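PDB 2OAS: 4-hydroxybutyrate coenzyme A transferase from Shewanella oneidensis, which probably transfers coenzyme A from an acyl-CoA to a short-chain carboxylic acid such as 4-hydroxybutyrate or acetate. Local coordinates for residues E11-S14 / L15-S18; V33-D36 / A37-K40; L191-G194 / Q195-E199; Q402-I405 / N406-H409. All blocks are in the same frame, centred on the assembly; numbering follows the deposited sequence.

Contact 1. Residues E11-S14 / L15-S18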
# COMPACT_ATOMS: atom_id res chain seq x y z
N GLU A 11 20.39 -38.33 -7.15
CA GLU A 11 19.51 -39.32 -6.55
C GLU A 11 18.37 -38.64 -5.77
O GLU A 11 17.23 -39.10 -5.78
CB GLU A 11 20.31 -40.23 -5.63
CG GLU A 11 19.51 -41.36 -5.06
CD GLU A 11 20.36 -42.29 -4.22
OE1 GLU A 11 19.78 -43.12 -3.50
OE2 GLU A 11 21.62 -42.17 -4.28
N ALA A 12 18.70 -37.54 -5.13
CA ALA A 12 17.71 -36.79 -4.37
C ALA A 12 16.72 -36.12 -5.29
O ALA A 12 15.51 -36.18 -5.07
CB ALA A 12 18.42 -35.73 -3.52
N VAL A 13 17.22 -35.49 -6.34
CA VAL A 13 16.36 -34.80 -7.27
C VAL A 13 15.46 -35.74 -8.07
O VAL A 13 14.40 -35.35 -8.55
CB VAL A 13 17.19 -33.96 -8.23
CG1 VAL A 13 16.29 -33.28 -9.23
CG2 VAL A 13 17.94 -32.93 -7.45
N SER A 14 15.89 -36.99 -8.21
CA SER A 14 15.14 -37.99 -8.96
C SER A 14 13.67 -38.12 -8.61
O SER A 14 12.85 -38.36 -9.48
CB SER A 14 15.81 -39.35 -8.83
OG SER A 14 16.98 -39.38 -9.61
N LEU A 15 13.35 -37.97 -7.33
CA LEU A 15 11.96 -38.08 -6.89
C LEU A 15 11.07 -37.09 -7.63
O LEU A 15 9.89 -37.34 -7.84
CB LEU A 15 11.85 -37.86 -5.38
CG LEU A 15 12.37 -38.97 -4.45
CD1 LEU A 15 13.82 -39.27 -4.73
CD2 LEU A 15 12.18 -38.54 -2.99
N ILE A 16 11.63 -35.95 -8.03
CA ILE A 16 10.83 -34.96 -8.75
C ILE A 16 10.32 -35.61 -10.03
O ILE A 16 11.09 -36.23 -10.77
CB ILE A 16 11.65 -33.70 -9.10
CG1 ILE A 16 12.14 -33.03 -7.81
CG2 ILE A 16 10.80 -32.75 -9.93
CD1 ILE A 16 12.93 -31.75 -8.00
N ARG A 17 9.02 -35.48 -10.26
CA ARG A 17 8.36 -36.04 -11.45
C ARG A 17 7.85 -34.92 -12.35
O ARG A 17 7.79 -33.77 -11.93
CB ARG A 17 7.20 -36.95 -11.03
CG ARG A 17 7.66 -38.27 -10.42
CD ARG A 17 8.15 -39.21 -11.51
NE ARG A 17 9.34 -39.98 -11.15
CZ ARG A 17 9.89 -40.91 -11.93
NH1 ARG A 17 11.00 -41.57 -11.54
NH2 ARG A 17 9.33 -41.16 -13.11
N SER A 18 7.48 -35.25 -13.59
CA SER A 18 7.00 -34.24 -14.53
C SER A 18 5.71 -33.51 -14.15
O SER A 18 4.86 -34.05 -13.45
CB SER A 18 6.82 -34.85 -15.92
OG SER A 18 8.07 -35.23 -16.47
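Val13 and Ile16 meet through methyl groups, CG1 of Val13 lying 3.9 Å from CD1 of Ile16, with the two side chains set at a slant to one another rather than alongside. Val13 places that methyl with CG1 opposite the backbone N (chi1 178°). The extended outer chain of Ile16 brings CD1 up to it, while CG1 of Ile16 passes 3.3 Å from the carbonyl oxygen of Val13. Both side chains also touch Leu38 on helix 32-41, and Ile16 reaches Ile147 of strand 145-150, so the pair faces the interior.

Leu15 turns another way: its CD1 methyl folds back along the chain and comes 3.5 Å from O of Ala12 and 3.6 Å from O of Glu11. Beyond the turn its side chain touches Lys145 and Ala169.

The backbone here is a type I beta turn from Val13 to Ile16, closed by Ile16 N to Val13 O at 2.9 Å. The N-H...O angle is 148°, and the donor stands above the carbonyl plane, 42° out of it. Ser14 OG bonds back to Leu10 O within the preceding helical turn.

Chemically, one backbone bond closes the turn, while the side chains that meet across it do so through carbon atoms, against methyls or carbonyl oxygens; the exit from helix 9-13 therefore combines a satisfied Val13 carbonyl with a hydrocarbon surface turned toward the neighbouring helix and strand.

Contact 2. Residues V33-D36 / A37-K40; sequences VLLD and ALAK
The carbonyl oxygen of Leu34 is approached by two amides of the next turn. Leu38 N lies 3.0 Å from Leu34 O, with an N-H...O angle of 142° and the donor tilted 16° from the carbonyl plane. Ala37 N reaches the same Leu34 O at 3.1 Å, but its angle of 120° makes this bond weak. One residue on from Leu38, the sharing is reversed: a single donor, Ala39 N, gives weak bonds to both Leu35 O and Asp36 O. Bonds to the third and fourth residue back thus coexist, evidence that this part of the helix departs from an even alpha-helical pattern.

Side-chain contacts along this stretch are few. Leu35 and Leu38 come together through their CD2 methyls, 4.3 Å apart, a loose apolar contact. The pair also meets strand 21-24, Leu35 on Thr24 and Leu38 on Leu22. The methyl of Ala39 sits close over the preceding turn, CB being 3.1 Å from Asp36 O. Lys40 bends at chi2 and chi3, bringing CD within 3.9 Å of Asp36 O.

The Asp36 carboxylate takes its partners elsewhere: OD2 forms a salt bridge with Lys32, and OD1 a hydrogen bond with Ser60. Val33 and Ala37 meet Ala9 of helix 9-13, while Leu34 touches Ile147 and His149 of strand 145-150. This is the connecting helix of a beta-alpha-beta unit, strand 21-24, helix 32-41 and strand 48-52, belonging to the parallel sheet of the N-terminal domain.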
# COMPACT_ATOMS: atom_id res chain seq x y z
N VAL A 33 23.60 -26.99 -4.94
CA VAL A 33 24.00 -28.38 -5.09
C VAL A 33 22.88 -29.22 -5.67
O VAL A 33 23.10 -30.08 -6.53
CB VAL A 33 24.39 -29.00 -3.74
CG1 VAL A 33 24.81 -30.44 -3.92
CG2 VAL A 33 25.52 -28.22 -3.12
N LEU A 34 21.66 -28.98 -5.21
CA LEU A 34 20.50 -29.72 -5.67
C LEU A 34 19.99 -29.16 -6.99
O LEU A 34 19.60 -29.92 -7.86
CB LEU A 34 19.39 -29.66 -4.62
CG LEU A 34 19.07 -30.93 -3.82
CD1 LEU A 34 20.34 -31.71 -3.50
CD2 LEU A 34 18.32 -30.55 -2.52
N LEU A 35 19.99 -27.85 -7.12
CA LEU A 35 19.49 -27.23 -8.34
C LEU A 35 20.37 -27.59 -9.54
O LEU A 35 19.88 -27.67 -10.66
CB LEU A 35 19.36 -25.71 -8.16
CG LEU A 35 18.25 -25.15 -7.24
CD1 LEU A 35 18.35 -23.65 -7.19
CD2 LEU A 35 16.86 -25.55 -7.72
N ASP A 36 21.67 -27.82 -9.32
CA ASP A 36 22.54 -28.19 -10.44
C ASP A 36 22.20 -29.61 -10.87
O ASP A 36 22.28 -29.93 -12.05
CB ASP A 36 24.02 -28.10 -10.07
CG ASP A 36 24.53 -26.66 -10.04
OD1 ASP A 36 23.78 -25.75 -10.46
OD2 ASP A 36 25.68 -26.43 -9.61
N ALA A 37 21.82 -30.45 -9.92
CA ALA A 37 21.47 -31.82 -10.29
C ALA A 37 20.14 -31.81 -11.05
O ALA A 37 19.91 -32.66 -11.92
CB ALA A 37 21.37 -32.69 -9.05
N LEU A 38 19.29 -30.85 -10.73
CA LEU A 38 17.99 -30.74 -11.38
C LEU A 38 18.18 -30.17 -12.78
O LEU A 38 17.33 -30.33 -13.65
CB LEU A 38 17.08 -29.81 -10.57
CG LEU A 38 15.68 -29.51 -11.09
CD1 LEU A 38 14.88 -30.81 -11.18
CD2 LEU A 38 15.00 -28.52 -10.18
N ALA A 39 19.32 -29.51 -13.00
CA ALA A 39 19.64 -28.93 -14.30
C ALA A 39 19.75 -30.04 -15.31
O ALA A 39 19.60 -29.82 -16.51
CB ALA A 39 20.95 -28.14 -14.22
N LYS A 40 20.04 -31.25 -14.83
CA LYS A 40 20.15 -32.40 -15.71
C LYS A 40 18.93 -33.30 -15.65
O LYS A 40 18.34 -33.60 -16.69
CB LYS A 40 21.42 -33.19 -15.38
CG LYS A 40 22.65 -32.62 -16.07
CD LYS A 40 23.58 -31.94 -15.11
CE LYS A 40 24.30 -32.97 -14.26
NZ LYS A 40 25.39 -32.35 -13.45

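Contact 3. Residues L191-G194 / Q195-E199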
# COMPACT_ATOMS: atom_id res chain seq x y z
N LEU A 191 28.49 7.58 -0.76
CA LEU A 191 28.92 8.28 0.43
C LEU A 191 28.04 9.50 0.68
O LEU A 191 27.58 9.73 1.80
CB LEU A 191 30.38 8.74 0.30
CG LEU A 191 31.41 8.12 1.25
CD1 LEU A 191 31.00 8.40 2.70
CD2 LEU A 191 31.52 6.62 0.99
N ALA A 192 27.80 10.27 -0.38
CA ALA A 192 26.99 11.46 -0.29
C ALA A 192 25.60 11.11 0.24
O ALA A 192 25.13 11.70 1.21
CB ALA A 192 26.89 12.13 -1.66
N ILE A 193 24.95 10.14 -0.39
CA ILE A 193 23.63 9.71 0.04
C ILE A 193 23.67 9.17 1.47
O ILE A 193 22.76 9.41 2.26
CB ILE A 193 23.10 8.61 -0.88
CG1 ILE A 193 23.03 9.14 -2.31
CG2 ILE A 193 21.75 8.13 -0.38
CD1 ILE A 193 22.81 8.07 -3.35
N GLY A 194 24.74 8.45 1.79
CA GLY A 194 24.87 7.90 3.12
C GLY A 194 24.86 8.99 4.16
O GLY A 194 24.22 8.86 5.20
N GLN A 195 25.57 10.07 3.87
CA GLN A 195 25.65 11.20 4.79
C GLN A 195 24.30 11.87 4.99
O GLN A 195 23.91 12.15 6.12
CB GLN A 195 26.66 12.23 4.26
CG GLN A 195 28.03 11.64 3.94
CD GLN A 195 29.00 12.67 3.38
OE1 GLN A 195 28.68 13.38 2.41
NE2 GLN A 195 30.18 12.76 3.98
N HIS A 196 23.59 12.11 3.90
CA HIS A 196 22.28 12.75 4.00
C HIS A 196 21.33 11.92 4.84
O HIS A 196 20.68 12.45 5.74
CB HIS A 196 21.68 12.98 2.62
CG HIS A 196 22.43 13.98 1.79
ND1 HIS A 196 22.68 15.27 2.23
CD2 HIS A 196 22.96 13.90 0.55
CE1 HIS A 196 23.33 15.93 1.29
NE2 HIS A 196 23.52 15.12 0.26
N VAL A 197 21.24 10.63 4.55
CA VAL A 197 20.33 9.76 5.28
C VAL A 197 20.70 9.71 6.76
O VAL A 197 19.84 9.76 7.64
CB VAL A 197 20.34 8.32 4.73
CG1 VAL A 197 19.27 7.51 5.42
CG2 VAL A 197 20.11 8.32 3.23
N ALA A 198 22.01 9.62 7.01
CA ALA A 198 22.52 9.56 8.37
C ALA A 198 21.98 10.69 9.25
O ALA A 198 21.75 10.49 10.44
CB ALA A 198 24.03 9.60 8.35
N GLU A 199 21.79 11.87 8.66
CA GLU A 199 21.27 13.00 9.43
C GLU A 199 19.81 12.85 9.84
O GLU A 199 19.35 13.52 10.76
CB GLU A 199 21.46 14.31 8.65
CG GLU A 199 22.85 14.90 8.81
CD GLU A 199 23.03 16.22 8.05
OE1 GLU A 199 22.92 16.22 6.79
OE2 GLU A 199 23.27 17.26 8.71
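Gln195 begins the second half of this helical stretch: its backbone N-H is donated to Leu191 O, N to O 2.9 Å. Its CG lies beside the backbone N (chi1 -53°), which carries the aliphatic chain back along the helix and sets CG itself close to the same Leu191 O. The amide oxygen OE1 comes 3.7 Å from CA of Ala192.

His196 follows, its N bonded in the carbonyl plane to Ala192 O with an N-H...O angle of 165°. The ring leans back over that carbonyl, CD2 standing 3.2 Å from Ala192 O in an oblique approach. At its far end NE2 makes a weak hydrogen bond to Glu386 O. An alanine here would remove the ring and would probably leave the Glu386 carbonyl without this donor and Ala192 O less covered.

Val197 has the straightest of these bonds, N to Ile193 O at 3.0 Å and 174°. Its CG2 lies beside CG2 of Ile193, 4.0 Å away, the two side chains pointing the same way onto Val384 of strand 382-385. Ala198 continues the series, its N bonded to Gly194 O at 3.0 Å.

Four successive bonds, each to the fourth residue back, define regular alpha-helix. The chemistry divides by face: Ile193 and Val197 present hydrocarbon to the sheet and to helix 213-220, whereas the imidazole adds a weak polar link to the chain beyond strand 382-385.

Contact 4. Residues Q402-I405 / N406-H409; sequences QALI and NIAH
Leu404 and Ile407 touch where helix 397-405 ends and a short loop leads to helix 410-422, the link between two consecutive helices of the C-terminal domain. Backbone bonds mark the change. Asn406 N makes two weak bonds, to Gln402 O at 3.3 Å and Ala403 O at 3.2 Å. Ile407 N then reaches back only three residues, to Leu404 O at 3.0 Å, with its donor standing 58° out of the carbonyl plane.

Among polar side chains, Gln402 and Asn406 cross at a slant, their amide planes 26° apart. An alanine in place of Gln402 would remove one of these amides and would probably set the Asn406 side chain freer to turn. His409 is the N-cap of the following helix, its ND1 bonding to Asp411 N.

Apolar contacts lie elsewhere: Leu404 and Ile407 both rest on Ile383 of strand 382-385, while Ile405 and Ala408 touch Leu416 of helix 410-422. Ile407 has CG1 between its backbone N and carbonyl carbon (chi1 64°), a placement that sets CG1 3.3 Å from Leu404 O and CD1 4.2 Å from Leu404 CD2.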
# COMPACT_ATOMS: atom_id res chain seq x y z
N GLN A 402 8.76 20.51 -6.80
CA GLN A 402 9.81 21.47 -6.52
C GLN A 402 10.94 20.82 -5.73
O GLN A 402 12.11 20.89 -6.13
CB GLN A 402 9.24 22.67 -5.76
CG GLN A 402 10.27 23.72 -5.41
CD GLN A 402 10.96 24.29 -6.65
OE1 GLN A 402 10.37 25.06 -7.41
NE2 GLN A 402 12.22 23.91 -6.85
N ALA A 403 10.60 20.16 -4.62
CA ALA A 403 11.61 19.51 -3.77
C ALA A 403 12.39 18.43 -4.50
O ALA A 403 13.59 18.27 -4.30
CB ALA A 403 10.96 18.92 -2.52
N LEU A 404 11.70 17.67 -5.34
CA LEU A 404 12.35 16.61 -6.08
C LEU A 404 13.37 17.14 -7.08
O LEU A 404 14.49 16.63 -7.16
CB LEU A 404 11.31 15.75 -6.80
CG LEU A 404 10.60 14.74 -5.91
CD1 LEU A 404 9.62 13.94 -6.72
CD2 LEU A 404 11.63 13.84 -5.26
N ILE A 405 13.01 18.16 -7.85
CA ILE A 405 13.96 18.69 -8.81
C ILE A 405 15.17 19.30 -8.11
O ILE A 405 16.22 19.50 -8.73
CB ILE A 405 13.33 19.75 -9.74
CG1 ILE A 405 12.98 20.99 -8.95
CG2 ILE A 405 12.05 19.22 -10.36
CD1 ILE A 405 12.40 22.07 -9.82
N ASN A 406 15.06 19.59 -6.81
CA ASN A 406 16.19 20.16 -6.09
C ASN A 406 17.24 19.12 -5.70
O ASN A 406 18.36 19.49 -5.35
CB ASN A 406 15.73 20.90 -4.83
CG ASN A 406 15.06 22.23 -5.14
OD1 ASN A 406 15.49 22.96 -6.04
ND2 ASN A 406 14.00 22.55 -4.39
N ILE A 407 16.88 17.84 -5.75
CA ILE A 407 17.84 16.79 -5.42
C ILE A 407 18.16 15.99 -6.68
O ILE A 407 18.92 15.02 -6.65
CB ILE A 407 17.32 15.83 -4.30
CG1 ILE A 407 16.08 15.07 -4.78
CG2 ILE A 407 17.05 16.61 -3.02
CD1 ILE A 407 15.53 14.11 -3.75
N ALA A 408 17.57 16.39 -7.80
CA ALA A 408 17.84 15.72 -9.06
C ALA A 408 19.17 16.24 -9.60
O ALA A 408 19.58 17.35 -9.27
CB ALA A 408 16.72 16.01 -10.05
N HIS A 409 19.85 15.45 -10.42
CA HIS A 409 21.13 15.90 -10.96
C HIS A 409 20.90 17.20 -11.73
O HIS A 409 19.98 17.29 -12.55
CB HIS A 409 21.73 14.83 -11.88
CG HIS A 409 23.15 15.10 -12.27
ND1 HIS A 409 23.51 16.09 -13.16
CD2 HIS A 409 24.30 14.48 -11.91
CE1 HIS A 409 24.83 16.07 -13.33
NE2 HIS A 409 25.33 15.10 -12.58

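Overall arrangement
The four contacts form two pairs at opposite sides of the chain's centre. Contacts 1 and 2 touch: Val13 CG1 lies 3.5 Å from Leu38 CD1, and Val13 CG2 is 3.8 Å from Ala37 CB, so the exit of helix 9-13 packs on helix 32-41. Contacts 3 and 4 do not touch, their nearest atoms being about 7 Å apart, but both rest on strand 382-385. Between contacts 1 and 4 the centres are about 55 Å apart. The second pair lies nearer the ligand: side chains of Ile193 and Ala408 are about 9 and 12 Å from bound coenzyme A, and each is about 8 Å from that of Arg362, which binds it.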